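Biotin binding protein A (PDB 2C1S) binds biotin, held here as its sulfoxide, as a tetrameric chicken relative of avidin. Local coordinates at residues Met97-Arg102 with Gly118-Thr123. Residues are numbered along the deposited sequence; the frame is centred on the assembly and turned at random.
Sequences MAWLLR and GTNVFT. With BSO (biotin-D-sulfoxide), chain C.
The biotin pocket of this avidin-family barrel is walled in part by its last two strands, on which Trp99 and Asn120 face the ligand beside Gly118. Strands 97-102 and 118-123 run antiparallel, and Met97 with Asn120 and Trp99 with Gly118 form hydrogen-bonded pairs; Met97 N donates to Asn120 O (2.9 Å) and Gly118 N to Trp99 O (3.1 Å). Between them Ala98 and Thr119 make a non-hydrogen-bonded pair on the outer side of the sheet, where Ala98 packs on Leu100 of the second subunit and Thr119 OG1 is hydrogen-bonded to Thr119 of the fourth subunit. Trp99 CG sits between the backbone N and the carbonyl carbon (chi1 56°), a rotation that folds the indole back over the neighbouring strand. Gly118 CA makes a CH-pi contact with one face, 3.7 Å from the centroid of the six-membered ring, and a side chain at Gly118 would run into Trp99 CZ2. The opposite face receives the ligand, whose C6 comes within 3.3 Å of Trp99 CE2. Trp99 and Asn120 lie on the inner side of the eight-stranded antiparallel barrel characteristic of avidins, which holds the ligand at one end; Trp112 of the third subunit packs on Trp99 there. Replacing Trp99 by an alanine would probably leave ligand C6 without its flat support and uncover Gly118. Asn120 OD1 accepts a nearly straight bond (171°) from ligand N1 at 2.8 Å, while ND2 is held by Glu14, which fixes the amide's rotation. Water 1, in the plane of the indole at its edge, accepts from Trp99 NE1 (3.2 Å) and donates to Thr119 O. Deeper in the barrel, bent at chi3 (81°), Met97 brings SD obliquely to the Phe122 ring as a Met-aromatic contact, 3.8 Å from Phe122 CE2.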
ATOM      1  N   MET A  97       2.037  -8.486   9.922  1.00 14.12           N
ATOM      2  CA  MET A  97       2.270  -7.051   9.807  1.00 14.28           C
ATOM      3  C   MET A  97       2.341  -6.597   8.356  1.00 13.78           C
ATOM      4  O   MET A  97       2.732  -7.368   7.450  1.00 13.35           O
ATOM      5  CB  MET A  97       3.590  -6.666  10.473  1.00 13.27           C
ATOM      6  CG  MET A  97       3.681  -7.073  11.975  1.00 13.70           C
ATOM      7  SD  MET A  97       4.724  -5.999  12.932  1.00 17.83           S
ATOM      8  CE  MET A  97       3.536  -4.697  13.205  1.00 16.91           C
ATOM      9  N   ALA A  98       1.988  -5.323   8.153  1.00 12.89           N
ATOM     10  CA  ALA A  98       2.187  -4.652   6.872  1.00 11.67           C
ATOM     11  C   ALA A  98       3.058  -3.449   7.172  1.00 11.70           C
ATOM     12  O   ALA A  98       3.069  -2.922   8.286  1.00 12.07           O
ATOM     13  CB  ALA A  98       0.849  -4.189   6.239  1.00 11.94           C
ATOM     14  N   TRP A  99       3.791  -3.012   6.172  1.00 11.35           N
ATOM     15  CA  TRP A  99       4.752  -1.943   6.407  1.00 11.92           C
ATOM     16  C   TRP A  99       4.812  -0.982   5.234  1.00 11.34           C
ATOM     17  O   TRP A  99       4.435  -1.341   4.103  1.00 10.98           O
ATOM     18  CB  TRP A  99       6.151  -2.537   6.741  1.00 11.65           C
ATOM     19  CG  TRP A  99       6.695  -3.494   5.694  1.00 13.63           C
ATOM     20  CD1 TRP A  99       6.749  -4.854   5.792  1.00 12.87           C
ATOM     21  CD2 TRP A  99       7.319  -3.153   4.450  1.00 13.02           C
ATOM     22  NE1 TRP A  99       7.347  -5.380   4.678  1.00 12.21           N
ATOM     23  CE2 TRP A  99       7.702  -4.365   3.831  1.00 12.57           C
ATOM     24  CE3 TRP A  99       7.601  -1.932   3.797  1.00 13.50           C
ATOM     25  CZ2 TRP A  99       8.330  -4.412   2.591  1.00 10.50           C
ATOM     26  CZ3 TRP A  99       8.236  -1.982   2.548  1.00 12.15           C
ATOM     27  CH2 TRP A  99       8.590  -3.205   1.958  1.00 14.49           C
ATOM     28  N   LEU A 100       5.256   0.244   5.538  1.00 12.56           N
ATOM     29  CA  LEU A 100       5.608   1.235   4.530  1.00 12.46           C
ATOM     30  C   LEU A 100       7.010   1.737   4.812  1.00 13.26           C
ATOM     31  O   LEU A 100       7.323   2.066   5.956  1.00 11.70           O
ATOM     32  CB  LEU A 100       4.641   2.432   4.569  1.00 12.50           C
ATOM     33  CG  LEU A 100       3.155   2.260   4.231  1.00 13.09           C
ATOM     34  CD1 LEU A 100       2.336   3.543   4.552  1.00 10.10           C
ATOM     35  CD2 LEU A 100       2.975   1.836   2.770  1.00 10.59           C
ATOM     36  N   LEU A 101       7.827   1.780   3.764  1.00 13.02           N
ATOM     37  CA  LEU A 101       9.211   2.259   3.864  1.00 14.77           C
ATOM     38  C   LEU A 101       9.277   3.535   3.052  1.00 13.90           C
ATOM     39  O   LEU A 101       9.022   3.521   1.828  1.00 13.81           O
ATOM     40  CB  LEU A 101      10.167   1.215   3.344  1.00 14.33           C
ATOM     41  CG  LEU A 101      11.646   1.614   3.096  1.00 16.65           C
ATOM     42  CD1 LEU A 101      12.346   2.039   4.358  1.00 16.39           C
ATOM     43  CD2 LEU A 101      12.415   0.472   2.414  1.00 16.68           C
ATOM     44  N   ARG A 102       9.562   4.622   3.762  1.00 14.66           N
ATOM     45  CA  ARG A 102       9.576   5.978   3.159  1.00 15.48           C
ATOM     46  C   ARG A 102      11.032   6.409   2.956  1.00 16.73           C
ATOM     47  O   ARG A 102      11.770   6.568   3.937  1.00 15.45           O
ATOM     48  CB  ARG A 102       8.918   6.971   4.093  1.00 15.77           C
ATOM     49  CG  ARG A 102       8.809   8.402   3.524  1.00 17.28           C
ATOM     50  CD  ARG A 102       7.587   8.424   2.724  1.00 23.54           C
ATOM     51  NE  ARG A 102       7.290   9.661   2.010  1.00 27.41           N
ATOM     52  CZ  ARG A 102       6.038  10.041   1.762  1.00 25.74           C
ATOM     53  NH1 ARG A 102       5.809  11.139   1.074  1.00 25.19           N
ATOM     54  NH2 ARG A 102       5.014   9.306   2.223  1.00 24.12           N
ATOM     55  N   GLY A 118       4.845  -3.455   1.853  1.00 13.11           N
ATOM     56  CA  GLY A 118       5.014  -4.906   1.873  1.00 12.35           C
ATOM     57  C   GLY A 118       4.385  -5.496   3.122  1.00 12.13           C
ATOM     58  O   GLY A 118       3.668  -4.824   3.850  1.00 13.56           O
ATOM     59  N   THR A 119       4.648  -6.778   3.359  1.00 13.82           N
ATOM     60  CA  THR A 119       4.095  -7.486   4.513  1.00 14.28           C
ATOM     61  C   THR A 119       5.202  -8.369   5.102  1.00 14.74           C
ATOM     62  O   THR A 119       6.120  -8.754   4.395  1.00 15.17           O
ATOM     63  CB  THR A 119       2.878  -8.401   4.104  1.00 14.66           C
ATOM     64  OG1 THR A 119       3.323  -9.382   3.138  1.00 15.60           O
ATOM     65  CG2 THR A 119       1.696  -7.574   3.531  1.00 14.15           C
ATOM     66  N   ASN A 120       5.090  -8.663   6.381  1.00 14.43           N
ATOM     67  CA  ASN A 120       6.021  -9.555   7.070  1.00 14.69           C
ATOM     68  C   ASN A 120       5.212 -10.392   8.023  1.00 14.85           C
ATOM     69  O   ASN A 120       4.129  -9.967   8.490  1.00 15.25           O
ATOM     70  CB  ASN A 120       7.090  -8.772   7.846  1.00 13.91           C
ATOM     71  CG  ASN A 120       8.187  -8.192   6.962  1.00 15.71           C
ATOM     72  OD1 ASN A 120       8.556  -7.044   7.130  1.00 17.39           O
ATOM     73  ND2 ASN A 120       8.710  -8.978   6.036  1.00 15.71           N
ATOM     74  N   VAL A 121       5.726 -11.585   8.331  1.00 15.24           N
ATOM     75  CA  VAL A 121       5.162 -12.381   9.431  1.00 16.31           C
ATOM     76  C   VAL A 121       6.278 -12.685  10.435  1.00 15.72           C
ATOM     77  O   VAL A 121       7.334 -13.149  10.028  1.00 15.62           O
ATOM     78  CB  VAL A 121       4.549 -13.718   8.940  1.00 15.98           C
ATOM     79  CG1 VAL A 121       3.890 -14.391  10.117  1.00 14.46           C
ATOM     80  CG2 VAL A 121       3.543 -13.472   7.826  1.00 18.71           C
ATOM     81  N   PHE A 122       6.056 -12.365  11.709  1.00 17.07           N
ATOM     82  CA  PHE A 122       7.054 -12.594  12.758  1.00 18.19           C
ATOM     83  C   PHE A 122       6.630 -13.772  13.635  1.00 18.79           C
ATOM     84  O   PHE A 122       5.443 -13.962  13.907  1.00 20.45           O
ATOM     85  CB  PHE A 122       7.201 -11.370  13.659  1.00 17.67           C
ATOM     86  CG  PHE A 122       7.824 -10.153  12.982  1.00 18.59           C
ATOM     87  CD1 PHE A 122       9.179  -9.850  13.175  1.00 19.15           C
ATOM     88  CD2 PHE A 122       7.037  -9.296  12.182  1.00 19.17           C
ATOM     89  CE1 PHE A 122       9.750  -8.725  12.587  1.00 18.92           C
ATOM     90  CE2 PHE A 122       7.594  -8.173  11.597  1.00 17.90           C
ATOM     91  CZ  PHE A 122       8.946  -7.879  11.791  1.00 18.73           C
ATOM     92  N   THR A 123       7.622 -14.538  14.068  1.00 20.94           N
ATOM     93  CA  THR A 123       7.442 -15.624  15.016  1.00 21.67           C
ATOM     94  C   THR A 123       8.394 -15.367  16.182  1.00 21.99           C
ATOM     95  O   THR A 123       9.474 -14.782  16.020  1.00 20.62           O
ATOM     96  CB  THR A 123       7.803 -16.990  14.385  1.00 22.22           C
ATOM     97  OG1 THR A 123       9.135 -16.936  13.875  1.00 24.35           O
ATOM     98  CG2 THR A 123       6.875 -17.308  13.222  1.00 22.86           C
TER
HETATM   99  C11 BSO C1125      16.406   0.891   4.005  1.00 18.16           C
HETATM  100  O11 BSO C1125      16.979   0.014   3.318  1.00 21.03           O
HETATM  101  O12 BSO C1125      16.023   1.986   3.556  1.00 17.81           O
HETATM  102  C10 BSO C1125      16.166   0.646   5.511  1.00 16.32           C
HETATM  103  C9  BSO C1125      15.952  -0.824   5.940  1.00 16.64           C
HETATM  104  C8  BSO C1125      14.559  -1.268   5.509  1.00 17.13           C
HETATM  105  C7  BSO C1125      14.407  -2.787   5.727  1.00 16.97           C
HETATM  106  C2  BSO C1125      13.002  -3.228   5.255  1.00 15.45           C
HETATM  107  S1  BSO C1125      11.644  -2.630   6.274  1.00 18.39           S
HETATM  108  C6  BSO C1125      10.445  -3.762   5.513  1.00 17.75           C
HETATM  109  C5  BSO C1125      11.226  -5.073   5.289  1.00 18.18           C
HETATM  110  N1  BSO C1125      11.088  -5.918   6.484  1.00 17.23           N
HETATM  111  C3  BSO C1125      12.278  -6.088   7.073  1.00 17.27           C
HETATM  112  O3  BSO C1125      12.402  -6.793   8.079  1.00 18.64           O
HETATM  113  N2  BSO C1125      13.290  -5.479   6.441  1.00 16.55           N
HETATM  114  C4  BSO C1125      12.764  -4.777   5.231  1.00 15.41           C
HETATM  115  O10 BSO C1125      11.357  -1.247   5.756  1.00 21.82           O
HETATM  116  O   HOH W   1       8.491  -7.877   2.986  1.00 19.26           O